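PDB 3HUF: DNA repair and telomere maintenance protein nbs1 from Schizosaccharomyces pombe, which serves as an adaptor of the MRN complex in DNA double-strand break repair, recognising phosphorylated proteins through its FHA and BRCT domains and interacting with phosphorylated Ctp1. Local coordinates for residues 8-13 / 36-41; 75-80 / 102-107; 117-122 / 149-154; 173-178 / 203-208. All blocks are in the same frame, centred on the assembly; numbering follows the deposited sequence.

Interaction 1 of 4, residues 8-13 / 36-41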
loop_
_atom_site.group_PDB
_atom_site.type_symbol
_atom_site.label_atom_id
_atom_site.label_comp_id
_atom_site.label_asym_id
_atom_site.label_seq_id
_atom_site.Cartn_x
_atom_site.Cartn_y
_atom_site.Cartn_z
ATOM N N GLY A 8 16.886 -22.607 -9.343
ATOM C CA GLY A 8 16.900 -23.562 -10.437
ATOM C C GLY A 8 15.965 -23.003 -11.499
ATOM O O GLY A 8 15.519 -21.833 -11.432
ATOM N N ASP A 9 15.628 -23.834 -12.469
ATOM C CA ASP A 9 14.819 -23.359 -13.577
ATOM C C ASP A 9 13.417 -23.962 -13.488
ATOM O O ASP A 9 12.727 -24.111 -14.499
ATOM C CB ASP A 9 15.506 -23.754 -14.889
ATOM C CG ASP A 9 15.463 -22.653 -15.927
ATOM O OD1 ASP A 9 15.417 -23.002 -17.126
ATOM O OD2 ASP A 9 15.475 -21.447 -15.554
ATOM N N ILE A 10 12.993 -24.302 -12.271
ATOM C CA ILE A 10 11.763 -25.074 -12.099
ATOM C C ILE A 10 10.502 -24.250 -12.439
ATOM O O ILE A 10 9.483 -24.807 -12.827
ATOM C CB ILE A 10 11.702 -25.791 -10.724
ATOM C CG1 ILE A 10 11.624 -24.793 -9.569
ATOM C CG2 ILE A 10 12.942 -26.699 -10.531
ATOM C CD1 ILE A 10 10.897 -25.316 -8.332
ATOM N N LEU A 11 10.608 -22.923 -12.344
ATOM C CA LEU A 11 9.554 -22.017 -12.827
ATOM C C LEU A 11 9.997 -21.265 -14.078
ATOM O O LEU A 11 9.548 -20.146 -14.340
ATOM C CB LEU A 11 9.134 -21.032 -11.723
ATOM C CG LEU A 11 8.199 -21.563 -10.638
ATOM C CD1 LEU A 11 8.097 -20.585 -9.450
ATOM C CD2 LEU A 11 6.825 -21.841 -11.228
ATOM N N LYS A 12 10.883 -21.900 -14.848
ATOM C CA LYS A 12 11.468 -21.331 -16.067
ATOM C C LYS A 12 12.207 -20.014 -15.867
ATOM O O LYS A 12 12.342 -19.234 -16.806
ATOM C CB LYS A 12 10.419 -21.193 -17.178
ATOM C CG LYS A 12 9.805 -22.517 -17.600
ATOM C CD LYS A 12 8.418 -22.316 -18.210
ATOM C CE LYS A 12 7.813 -23.648 -18.620
ATOM N NZ LYS A 12 6.472 -23.774 -17.978
ATOM N N GLY A 13 12.689 -19.764 -14.655
ATOM C CA GLY A 13 13.407 -18.511 -14.359
ATOM C C GLY A 13 12.509 -17.285 -14.236
ATOM O O GLY A 13 12.990 -16.140 -14.220
ATOM N N ILE A 36 -0.135 -23.702 -12.672
ATOM C CA ILE A 36 1.276 -23.357 -12.579
ATOM C C ILE A 36 2.086 -24.618 -12.838
ATOM O O ILE A 36 2.018 -25.589 -12.069
ATOM C CB ILE A 36 1.636 -22.766 -11.160
ATOM C CG1 ILE A 36 0.739 -21.568 -10.806
ATOM C CG2 ILE A 36 3.097 -22.355 -11.076
ATOM C CD1 ILE A 36 0.782 -21.180 -9.340
ATOM N N GLN A 37 2.846 -24.606 -13.930
ATOM C CA GLN A 37 3.740 -25.698 -14.268
ATOM C C GLN A 37 5.077 -25.589 -13.542
ATOM O O GLN A 37 5.756 -24.552 -13.592
ATOM C CB GLN A 37 4.006 -25.759 -15.777
ATOM C CG GLN A 37 4.832 -26.978 -16.165
ATOM C CD GLN A 37 4.980 -27.166 -17.674
ATOM O OE1 GLN A 37 5.229 -26.218 -18.421
ATOM N NE2 GLN A 37 4.827 -28.396 -18.119
ATOM N N VAL A 38 5.447 -26.685 -12.882
ATOM C CA VAL A 38 6.693 -26.770 -12.155
ATOM C C VAL A 38 7.330 -28.083 -12.550
ATOM O O VAL A 38 6.806 -29.147 -12.212
ATOM C CB VAL A 38 6.477 -26.751 -10.626
ATOM C CG1 VAL A 38 7.812 -26.533 -9.922
ATOM C CG2 VAL A 38 5.512 -25.655 -10.229
ATOM N N ILE A 39 8.452 -28.013 -13.262
ATOM C CA ILE A 39 9.049 -29.213 -13.838
ATOM C C ILE A 39 10.218 -29.756 -13.020
ATOM O O ILE A 39 11.241 -29.084 -12.860
ATOM C CB ILE A 39 9.495 -28.979 -15.291
ATOM C CG1 ILE A 39 8.374 -28.265 -16.071
ATOM C CG2 ILE A 39 9.905 -30.309 -15.939
ATOM C CD1 ILE A 39 8.736 -27.866 -17.471
ATOM N N SER A 40 10.030 -30.969 -12.496
ATOM C CA SER A 40 11.069 -31.729 -11.799
ATOM C C SER A 40 10.616 -33.193 -11.736
ATOM O O SER A 40 9.414 -33.472 -11.728
ATOM C CB SER A 40 11.296 -31.174 -10.380
ATOM O OG SER A 40 12.529 -31.598 -9.819
ATOM N N LYS A 41 11.578 -34.111 -11.677
ATOM C CA LYS A 41 11.323 -35.552 -11.613
ATOM C C LYS A 41 10.293 -35.997 -10.578
ATOM O O LYS A 41 9.411 -36.812 -10.883
ATOM C CB LYS A 41 12.634 -36.319 -11.357
ATOM C CG LYS A 41 13.337 -36.832 -12.613
ATOM C CD LYS A 41 13.335 -38.373 -12.726
ATOM C CE LYS A 41 13.946 -38.817 -14.059
ATOM N NZ LYS A 41 13.841 -40.286 -14.346
HETATM O O HOH W 1 5.931 -22.274 -14.954
#

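Interaction 2 of 4, residues 75-80 / 102-107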
loop_
_atom_site.group_PDB
_atom_site.type_symbol
_atom_site.label_atom_id
_atom_site.label_comp_id
_atom_site.label_asym_id
_atom_site.label_seq_id
_atom_site.Cartn_x
_atom_site.Cartn_y
_atom_site.Cartn_z
ATOM N N THR A 75 -0.122 -37.085 -3.434
ATOM C CA THR A 75 1.046 -37.263 -4.308
ATOM C C THR A 75 1.978 -38.383 -3.863
ATOM O O THR A 75 1.915 -38.848 -2.719
ATOM C CB THR A 75 1.893 -35.968 -4.454
ATOM O OG1 THR A 75 2.541 -35.673 -3.211
ATOM C CG2 THR A 75 1.034 -34.794 -4.874
ATOM N N LYS A 76 2.841 -38.807 -4.786
ATOM C CA LYS A 76 3.881 -39.794 -4.490
ATOM C C LYS A 76 4.810 -39.352 -3.354
ATOM O O LYS A 76 4.994 -40.089 -2.385
ATOM C CB LYS A 76 4.704 -40.108 -5.750
ATOM C CG LYS A 76 5.576 -41.359 -5.636
ATOM C CD LYS A 76 6.099 -41.786 -6.993
ATOM C CE LYS A 76 6.619 -43.203 -6.966
ATOM N NZ LYS A 76 6.922 -43.702 -8.347
ATOM N N PHE A 77 5.374 -38.150 -3.464
ATOM C CA PHE A 77 6.414 -37.718 -2.521
ATOM C C PHE A 77 6.058 -36.610 -1.517
ATOM O O PHE A 77 6.907 -36.221 -0.725
ATOM C CB PHE A 77 7.707 -37.380 -3.276
ATOM C CG PHE A 77 8.302 -38.553 -4.001
ATOM C CD1 PHE A 77 8.427 -38.542 -5.379
ATOM C CD2 PHE A 77 8.714 -39.688 -3.299
ATOM C CE1 PHE A 77 8.971 -39.635 -6.056
ATOM C CE2 PHE A 77 9.261 -40.784 -3.963
ATOM C CZ PHE A 77 9.390 -40.764 -5.352
ATOM N N GLY A 78 4.820 -36.116 -1.540
ATOM C CA GLY A 78 4.345 -35.150 -0.538
ATOM C C GLY A 78 4.637 -33.676 -0.841
ATOM O O GLY A 78 5.293 -33.352 -1.838
ATOM N N THR A 79 4.156 -32.793 0.039
ATOM C CA THR A 79 4.365 -31.332 -0.057
ATOM C C THR A 79 4.687 -30.766 1.321
ATOM O O THR A 79 4.089 -31.171 2.322
ATOM C CB THR A 79 3.102 -30.617 -0.605
ATOM O OG1 THR A 79 2.748 -31.184 -1.867
ATOM C CG2 THR A 79 3.319 -29.086 -0.773
ATOM N N LYS A 80 5.654 -29.849 1.384
ATOM C CA LYS A 80 6.012 -29.223 2.654
ATOM C C LYS A 80 5.921 -27.730 2.449
ATOM O O LYS A 80 6.249 -27.226 1.356
ATOM C CB LYS A 80 7.448 -29.572 3.090
ATOM C CG LYS A 80 7.785 -31.081 3.166
ATOM C CD LYS A 80 9.176 -31.307 3.763
ATOM C CE LYS A 80 9.394 -32.755 4.095
ATOM N NZ LYS A 80 10.647 -33.001 4.901
ATOM N N LEU A 102 7.849 -29.244 -3.305
ATOM C CA LEU A 102 7.001 -30.225 -3.945
ATOM C C LEU A 102 7.806 -31.484 -4.129
ATOM O O LEU A 102 8.855 -31.475 -4.796
ATOM C CB LEU A 102 6.512 -29.710 -5.287
ATOM C CG LEU A 102 5.823 -28.348 -5.254
ATOM C CD1 LEU A 102 5.306 -28.051 -6.625
ATOM C CD2 LEU A 102 4.672 -28.320 -4.230
ATOM N N GLY A 103 7.327 -32.566 -3.523
ATOM C CA GLY A 103 7.984 -33.852 -3.666
ATOM C C GLY A 103 9.352 -33.828 -3.019
ATOM O O GLY A 103 9.506 -33.381 -1.875
ATOM N N LYS A 104 10.345 -34.309 -3.758
ATOM C CA LYS A 104 11.722 -34.254 -3.321
ATOM C C LYS A 104 12.494 -33.249 -4.164
ATOM O O LYS A 104 13.713 -33.335 -4.268
ATOM C CB LYS A 104 12.367 -35.629 -3.450
ATOM C CG LYS A 104 11.786 -36.659 -2.528
ATOM C CD LYS A 104 12.068 -38.012 -3.090
ATOM C CE LYS A 104 12.579 -38.928 -2.014
ATOM N NZ LYS A 104 13.070 -40.203 -2.616
ATOM N N CYS A 105 11.794 -32.291 -4.766
ATOM C CA CYS A 105 12.490 -31.346 -5.621
ATOM C C CYS A 105 13.450 -30.516 -4.786
ATOM O O CYS A 105 13.041 -29.913 -3.804
ATOM C CB CYS A 105 11.521 -30.463 -6.392
ATOM S SG CYS A 105 12.366 -29.234 -7.376
ATOM N N PRO A 106 14.749 -30.521 -5.152
ATOM C CA PRO A 106 15.750 -29.804 -4.348
ATOM C C PRO A 106 15.601 -28.271 -4.380
ATOM O O PRO A 106 16.210 -27.583 -3.562
ATOM C CB PRO A 106 17.096 -30.266 -4.938
ATOM C CG PRO A 106 16.786 -30.765 -6.294
ATOM C CD PRO A 106 15.349 -31.218 -6.306
ATOM N N PHE A 107 14.769 -27.752 -5.281
ATOM C CA PHE A 107 14.490 -26.315 -5.337
ATOM C C PHE A 107 13.079 -25.994 -4.860
ATOM O O PHE A 107 12.110 -26.584 -5.327
ATOM C CB PHE A 107 14.696 -25.793 -6.759
ATOM C CG PHE A 107 16.046 -26.124 -7.329
ATOM C CD1 PHE A 107 16.194 -27.165 -8.239
ATOM C CD2 PHE A 107 17.177 -25.414 -6.934
ATOM C CE1 PHE A 107 17.444 -27.483 -8.753
ATOM C CE2 PHE A 107 18.426 -25.726 -7.438
ATOM C CZ PHE A 107 18.560 -26.759 -8.352
#

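Interaction 3 of 4, residues 117-122 / 149-154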
loop_
_atom_site.group_PDB
_atom_site.type_symbol
_atom_site.label_atom_id
_atom_site.label_comp_id
_atom_site.label_asym_id
_atom_site.label_seq_id
_atom_site.Cartn_x
_atom_site.Cartn_y
_atom_site.Cartn_z
ATOM N N CYS A 117 -1.515 -1.749 0.004
ATOM C CA CYS A 117 -2.814 -1.432 0.581
ATOM C C CYS A 117 -3.163 -0.051 0.085
ATOM O O CYS A 117 -2.361 0.870 0.205
ATOM C CB CYS A 117 -2.768 -1.403 2.118
ATOM S SG CYS A 117 -2.585 -3.011 2.915
ATOM N N ILE A 118 -4.366 0.083 -0.457
ATOM C CA ILE A 118 -4.757 1.304 -1.163
ATOM C C ILE A 118 -5.828 2.080 -0.395
ATOM O O ILE A 118 -6.925 1.573 -0.159
ATOM C CB ILE A 118 -5.191 1.006 -2.635
ATOM C CG1 ILE A 118 -3.995 0.486 -3.466
ATOM C CG2 ILE A 118 -5.775 2.257 -3.282
ATOM C CD1 ILE A 118 -4.290 0.264 -4.945
ATOM N N GLN A 119 -5.495 3.306 0.019
ATOM C CA GLN A 119 -6.469 4.170 0.673
ATOM C C GLN A 119 -7.171 5.032 -0.360
ATOM O O GLN A 119 -6.528 5.505 -1.292
ATOM C CB GLN A 119 -5.804 5.059 1.731
ATOM C CG GLN A 119 -6.787 6.047 2.407
ATOM C CD GLN A 119 -6.151 6.812 3.532
ATOM O OE1 GLN A 119 -4.940 6.968 3.567
ATOM N NE2 GLN A 119 -6.961 7.290 4.469
ATOM N N PHE A 120 -8.485 5.215 -0.205
ATOM C CA PHE A 120 -9.263 6.067 -1.093
ATOM C C PHE A 120 -9.680 7.307 -0.343
ATOM O O PHE A 120 -9.862 7.268 0.867
ATOM C CB PHE A 120 -10.514 5.355 -1.589
ATOM C CG PHE A 120 -10.252 4.373 -2.687
ATOM C CD1 PHE A 120 -9.685 3.126 -2.399
ATOM C CD2 PHE A 120 -10.584 4.691 -4.008
ATOM C CE1 PHE A 120 -9.458 2.198 -3.403
ATOM C CE2 PHE A 120 -10.345 3.778 -5.034
ATOM C CZ PHE A 120 -9.772 2.527 -4.729
ATOM N N ASP A 121 -9.821 8.417 -1.057
ATOM C CA ASP A 121 -10.175 9.660 -0.401
ATOM C C ASP A 121 -11.682 9.872 -0.373
ATOM O O ASP A 121 -12.167 10.800 0.241
ATOM C CB ASP A 121 -9.507 10.826 -1.106
ATOM C CG ASP A 121 -9.406 12.051 -0.222
ATOM O OD1 ASP A 121 -9.443 11.921 1.036
ATOM O OD2 ASP A 121 -9.299 13.136 -0.793
ATOM N N ASN A 122 -12.425 8.969 -1.000
ATOM C CA ASN A 122 -13.824 9.214 -1.276
ATOM C C ASN A 122 -14.575 7.897 -1.171
ATOM O O ASN A 122 -14.158 6.906 -1.759
ATOM C CB ASN A 122 -13.904 9.811 -2.691
ATOM C CG ASN A 122 -15.300 10.137 -3.132
ATOM O OD1 ASN A 122 -16.080 9.255 -3.485
ATOM N ND2 ASN A 122 -15.607 11.423 -3.180
ATOM N N THR A 149 0.112 1.788 1.335
ATOM C CA THR A 149 1.224 2.078 0.436
ATOM C C THR A 149 0.843 3.102 -0.647
ATOM O O THR A 149 1.702 3.815 -1.148
ATOM C CB THR A 149 1.753 0.792 -0.260
ATOM O OG1 THR A 149 0.669 0.150 -0.936
ATOM C CG2 THR A 149 2.340 -0.186 0.761
ATOM N N HIS A 150 -0.444 3.158 -1.021
ATOM C CA HIS A 150 -0.882 4.050 -2.109
ATOM C C HIS A 150 -2.148 4.741 -1.709
ATOM O O HIS A 150 -2.962 4.170 -0.970
ATOM C CB HIS A 150 -1.136 3.269 -3.396
ATOM C CG HIS A 150 0.089 2.627 -3.963
ATOM N ND1 HIS A 150 0.648 1.485 -3.425
ATOM C CD2 HIS A 150 0.857 2.959 -5.028
ATOM C CE1 HIS A 150 1.719 1.146 -4.126
ATOM N NE2 HIS A 150 1.856 2.013 -5.117
ATOM N N PHE A 151 -2.322 5.962 -2.212
ATOM C CA PHE A 151 -3.459 6.786 -1.861
ATOM C C PHE A 151 -4.089 7.307 -3.128
ATOM O O PHE A 151 -3.407 7.942 -3.920
ATOM C CB PHE A 151 -3.017 7.971 -0.988
ATOM C CG PHE A 151 -4.150 8.889 -0.593
ATOM C CD1 PHE A 151 -4.874 8.652 0.557
ATOM C CD2 PHE A 151 -4.496 9.991 -1.394
ATOM C CE1 PHE A 151 -5.925 9.491 0.922
ATOM C CE2 PHE A 151 -5.543 10.835 -1.037
ATOM C CZ PHE A 151 -6.254 10.591 0.125
ATOM N N VAL A 152 -5.387 7.043 -3.306
ATOM C CA VAL A 152 -6.112 7.516 -4.481
ATOM C C VAL A 152 -6.779 8.841 -4.206
ATOM O O VAL A 152 -7.770 8.881 -3.483
ATOM C CB VAL A 152 -7.242 6.549 -4.903
ATOM C CG1 VAL A 152 -7.835 6.990 -6.254
ATOM C CG2 VAL A 152 -6.724 5.111 -4.956
ATOM N N MET A 153 -6.258 9.916 -4.789
ATOM C CA MET A 153 -6.897 11.229 -4.656
ATOM C C MET A 153 -8.079 11.304 -5.593
ATOM O O MET A 153 -8.066 10.649 -6.644
ATOM C CB MET A 153 -5.913 12.350 -4.987
ATOM C CG MET A 153 -5.127 12.112 -6.242
ATOM S SD MET A 153 -4.332 13.554 -6.980
ATOM C CE MET A 153 -3.704 14.426 -5.603
ATOM N N ASN A 154 -9.092 12.096 -5.230
ATOM C CA ASN A 154 -10.189 12.392 -6.158
ATOM C C ASN A 154 -9.674 13.158 -7.372
ATOM O O ASN A 154 -8.617 13.802 -7.306
ATOM C CB ASN A 154 -11.331 13.207 -5.510
ATOM C CG ASN A 154 -11.851 12.589 -4.226
ATOM O OD1 ASN A 154 -11.670 11.384 -3.971
ATOM N ND2 ASN A 154 -12.496 13.420 -3.388
HETATM O O HOH W 2 -10.423 8.333 -3.704
#

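Interaction 4 of 4, residues 173-178 / 203-208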
loop_
_atom_site.group_PDB
_atom_site.type_symbol
_atom_site.label_atom_id
_atom_site.label_comp_id
_atom_site.label_asym_id
_atom_site.label_seq_id
_atom_site.Cartn_x
_atom_site.Cartn_y
_atom_site.Cartn_z
ATOM N N THR A 173 3.667 8.456 1.082
ATOM C CA THR A 173 2.812 7.506 0.401
ATOM C C THR A 173 2.825 7.859 -1.089
ATOM O O THR A 173 3.021 9.016 -1.448
ATOM C CB THR A 173 1.401 7.591 0.969
ATOM O OG1 THR A 173 1.477 7.411 2.384
ATOM C CG2 THR A 173 0.493 6.525 0.392
ATOM N N VAL A 174 2.665 6.850 -1.941
ATOM C CA VAL A 174 2.564 7.041 -3.383
ATOM C C VAL A 174 1.137 7.492 -3.728
ATOM O O VAL A 174 0.166 6.825 -3.409
ATOM C CB VAL A 174 2.929 5.729 -4.139
ATOM C CG1 VAL A 174 2.832 5.920 -5.657
ATOM C CG2 VAL A 174 4.328 5.261 -3.755
ATOM N N ILE A 175 1.008 8.648 -4.376
ATOM C CA ILE A 175 -0.310 9.168 -4.686
ATOM C C ILE A 175 -0.697 8.766 -6.098
ATOM O O ILE A 175 0.037 8.976 -7.047
ATOM C CB ILE A 175 -0.381 10.702 -4.468
ATOM C CG1 ILE A 175 -0.176 11.026 -2.974
ATOM C CG2 ILE A 175 -1.714 11.274 -5.001
ATOM C CD1 ILE A 175 0.011 12.494 -2.725
ATOM N N ILE A 176 -1.851 8.138 -6.237
ATOM C CA ILE A 176 -2.265 7.701 -7.553
ATOM C C ILE A 176 -3.619 8.304 -7.866
ATOM O O ILE A 176 -4.205 9.006 -7.030
ATOM C CB ILE A 176 -2.324 6.154 -7.628
ATOM C CG1 ILE A 176 -3.182 5.597 -6.485
ATOM C CG2 ILE A 176 -0.910 5.574 -7.610
ATOM C CD1 ILE A 176 -3.328 4.087 -6.502
ATOM N N ASP A 177 -4.121 8.012 -9.055
ATOM C CA ASP A 177 -5.470 8.392 -9.387
ATOM C C ASP A 177 -6.174 7.333 -10.210
ATOM O O ASP A 177 -5.656 6.238 -10.413
ATOM C CB ASP A 177 -5.526 9.780 -10.057
ATOM C CG ASP A 177 -4.802 9.844 -11.400
ATOM O OD1 ASP A 177 -4.632 10.973 -11.881
ATOM O OD2 ASP A 177 -4.417 8.816 -12.004
ATOM N N ASP A 178 -7.377 7.705 -10.641
ATOM C CA ASP A 178 -8.265 6.967 -11.530
ATOM C C ASP A 178 -7.569 6.249 -12.688
ATOM O O ASP A 178 -7.875 5.096 -12.982
ATOM C CB ASP A 178 -9.233 8.006 -12.119
ATOM C CG ASP A 178 -10.537 7.416 -12.533
ATOM O OD1 ASP A 178 -11.425 7.315 -11.656
ATOM O OD2 ASP A 178 -10.685 7.087 -13.739
ATOM N N GLU A 203 5.109 6.198 -11.611
ATOM C CA GLU A 203 5.079 7.077 -12.782
ATOM C C GLU A 203 3.845 7.960 -12.752
ATOM O O GLU A 203 3.909 9.142 -13.085
ATOM C CB GLU A 203 5.109 6.275 -14.092
ATOM C CG GLU A 203 6.502 5.950 -14.591
ATOM C CD GLU A 203 7.372 7.193 -14.730
ATOM O OE1 GLU A 203 7.023 8.106 -15.513
ATOM O OE2 GLU A 203 8.410 7.262 -14.045
ATOM N N CYS A 204 2.723 7.359 -12.369
ATOM C CA CYS A 204 1.472 8.079 -12.190
ATOM C C CYS A 204 1.655 9.210 -11.159
ATOM O O CYS A 204 1.294 10.360 -11.415
ATOM C CB CYS A 204 0.375 7.103 -11.737
ATOM S SG CYS A 204 -1.235 7.886 -11.410
ATOM N N PHE A 205 2.249 8.868 -10.023
ATOM C CA PHE A 205 2.513 9.801 -8.928
ATOM C C PHE A 205 3.362 10.970 -9.415
ATOM O O PHE A 205 2.949 12.126 -9.278
ATOM C CB PHE A 205 3.201 9.051 -7.785
ATOM C CG PHE A 205 3.474 9.889 -6.538
ATOM C CD1 PHE A 205 2.784 11.082 -6.280
ATOM C CD2 PHE A 205 4.411 9.456 -5.612
ATOM C CE1 PHE A 205 3.055 11.830 -5.130
ATOM C CE2 PHE A 205 4.681 10.198 -4.465
ATOM C CZ PHE A 205 3.997 11.384 -4.225
ATOM N N LYS A 206 4.506 10.659 -10.036
ATOM C CA LYS A 206 5.419 11.669 -10.526
ATOM C C LYS A 206 4.754 12.603 -11.543
ATOM O O LYS A 206 5.057 13.786 -11.582
ATOM C CB LYS A 206 6.679 11.031 -11.122
ATOM C CG LYS A 206 7.543 10.357 -10.060
ATOM C CD LYS A 206 8.904 9.876 -10.611
ATOM C CE LYS A 206 9.457 8.703 -9.747
ATOM N NZ LYS A 206 10.907 8.412 -10.021
ATOM N N ASN A 207 3.843 12.063 -12.349
ATOM C CA ASN A 207 3.176 12.880 -13.362
ATOM C C ASN A 207 2.126 13.774 -12.700
ATOM O O ASN A 207 2.014 14.948 -13.051
ATOM C CB ASN A 207 2.586 11.999 -14.481
ATOM C CG ASN A 207 2.241 12.783 -15.716
ATOM O OD1 ASN A 207 3.125 13.336 -16.405
ATOM N ND2 ASN A 207 0.942 12.836 -16.029
ATOM N N ILE A 208 1.406 13.231 -11.707
ATOM C CA ILE A 208 0.388 13.996 -10.965
ATOM C C ILE A 208 0.913 15.324 -10.403
ATOM O O ILE A 208 0.310 16.396 -10.640
ATOM C CB ILE A 208 -0.277 13.171 -9.812
ATOM C CG1 ILE A 208 -1.230 12.116 -10.372
ATOM C CG2 ILE A 208 -1.022 14.080 -8.855
ATOM C CD1 ILE A 208 -1.713 11.091 -9.308
#

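Interaction 1 of 4, residues 8-13 / 36-41
I10 and V38 form the apolar centre, lying side by side and pointing the same way, with I10 CD1 3.7 Å from V38 CG1. CG1 of I10 takes the torsion between its backbone N and carbonyl carbon (chi1 66°), and from there CD1 reaches alongside the valine. The two gamma branches of V38 serve both turn residues: CG1 packs on I10, while CG2 lies 4.2 Å from L11 CD2. L11 runs slantwise across I36, and its CD2 comes within 3.8 Å of I36 CG2, so this one methyl touches both I36 and V38. Beta-branched I36 and V38 suit an extended backbone, and L11 adds the reach needed to span them.

D9 to K12 form a type I beta turn closed by K12 N to D9 O, and the carbonyl of I10 accepts a weak hydrogen bond from I39 N at 3.4 Å, with V38 CA making a C-H...O contact to the same oxygen. At the outer edge K12 NZ gives a hydrogen bond to Q37 OE1 at 2.8 Å, meeting the amide 18° from its carbonyl plane. A long, flexible lysine is apt here: its ammonium also forms a salt bridge with D31 and has a weak bond to a water that also lies against Q37 O. Q37 NE2, in turn, bonds to R27 O, fixing the rotation of the amide.

In the fold, the loop between strands 2-6 and 16-18 thus lies against the end of edge strand 35-37 in the FHA domain. L11 also touches A6, I36 packs on strands 2-6, 16-18 and 21-26, and V38 rests on V25.

Interaction 2 of 4, residues 75-80 / 102-107
F77 presses its CB against the backbone of G103, 3.6 Å from CA, while its ring is crossed by the side chain of K104. The phenylalanine CG lies anti to the carbonyl carbon, beside the backbone N (chi1 -62°), which turns one ring face to the lysine. K104 CD then sits over that face, 4.0 Å from the F77 centroid and 19° off the normal, a CH-pi contact displaced toward the rim. The lysine chain bends at chi3 (134°) where it passes over the ring. K76 CG covers the opposite face over its centre, so the aliphatic parts of two lysines sandwich one aromatic ring.

Glycine suits position 103 because its backbone has positive phi and F77 CB packs directly on its CA. It belongs to a type II' turn, L102 to C105. G103 N donates to G78 O at 2.8 Å, nearly along the C=O axis, and this carbonyl also accepts from H47 NE2. Before it, T75 OG1 accepts a hydrogen bond from G78 N, an ST motif.

Next to the turn, T79 and L102 form an antiparallel non-hydrogen-bonded pair. Their side chains run alongside each other, with T79 CG2 3.8 Å from L102 CD2; the threonine turns its methyl to the leucine while OG1 bonds to D72, so both halves of this residue are used.

The chemistry is consistent with a surface suited to an acidic peptide. Beyond the two segments, K104 NZ forms a salt bridge with an acidic side chain of the bound peptide and K76 NZ bonds to the peptide backbone. F77 packs on that backbone too, with the two lysine stems on opposite faces of its ring, among the peptide-binding loops of the FHA domain.

Interaction 3 of 4, residues 117-122 / 149-154
V152 lays its CG2 over the centre of the F120 ring, 3.9 Å from the centroid and 12° off the normal, in a CH-pi contact. The same methyl meets I118 CG2 at 3.4 Å, unusually close for two carbons, so this branch is wedged tightly between I118 CG2 and the F120 face. L126, W129 and L133 of helix 123-134 cover that side.

On the other sheet face F151 has CG anti to the backbone N (chi1 179°), which brings the ring edge to the Q119 side chain, crossing it obliquely. The glutamine amide stands nearly perpendicular to the ring, 81° between planes, and OE1 approaches the edge 3.4 Å from F151 CD1. Q119 NE2 bonds to L142 O, holding the amide. D121 CB reaches F151 CZ, and the D121 carboxylate bonds to T162.

Parallel backbone pairing joins the strands, with Q119 N to H150 O and V152 N to Q119 O. At one end C117 O accepts from both T149 N and H150 N, while T149 OG1 accepts a hydrogen bond from C117 N at 3.0 Å. At the other end D121 N gives its N-H chiefly to a water 2.7 Å away, which donates in turn to V152 O; the direct bond from D121 N to V152 O is weak. N122, whose OD1 caps M125 N, suits the N-cap of the following helix.

Neighbouring parallel strands flanked by helices, 123-134 on one side and 163-170 on the other, are characteristic of the BRCT fold, here the centre of BRCT 1.

Interaction 4 of 4, residues 173-178 / 203-208
F205 lies against residues 173-175, starting with CB, which is 3.2 Å from I175 O and 3.8 Å from V174 CG1. Its CG is anti to the backbone N (chi1 -177°), directing the ring away from the helix and against the strand backbone. CG then comes 3.5 Å from I175 N, which sits over the centre of one ring face, so that a peptide group rather than a side chain covers the aromatic surface. CD1 and CE1 run beside I175 CB, both at 3.7 Å, while CD2 faces V174 CA. Farthest out, CE2 approaches T173 O to 3.6 Å and CZ follows it. A flat ring suits this place because it can lie against a strand's backbone.

One turn on, I208 sends CD1 to I175 O at 3.6 Å and on to the carbonyl carbon of I176, its tip sliding past D177 in the opposite direction. C204 SG touches I176 CB and lies close to D177 OD2. The D177 side chain caps a backbone N at the start of helix 178-184, and its OD2 bonds to S179 OG. No hydrogen bond joins the two segments; F169 of helix 163-170 also touches F205.

The helix crosses the edge strand at 79°, with their short axes 6.8 Å apart. The parallel edge strand followed by an N-capped helix belongs to the BRCT fold of BRCT 1, and helix 198-209, which precedes strand 230-234 of the second parallel sheet, packs against that edge.

In the fold
Interactions 1 and 2 belong to the FHA domain and touch, through S40 with C105 and I10 with F107. Interactions 3 and 4 belong to the BRCT 1 region, share the sheet in which strands 150-152 and 174-176 are neighbours, and have centres about 10 Å apart. The pairs are well separated: centres of 1 and 3 lie about 37 Å apart. Interaction 3 is buried, built on parallel strand bonds and apolar packing; 1, 2 and 4 are partly buried, and 4 relies on ring-on-backbone and apolar packing. In the FHA loops, apolar patches give way to lysines: in 1 the cation meets an amide and an aspartate, whereas in 2 lysines serve the peptide.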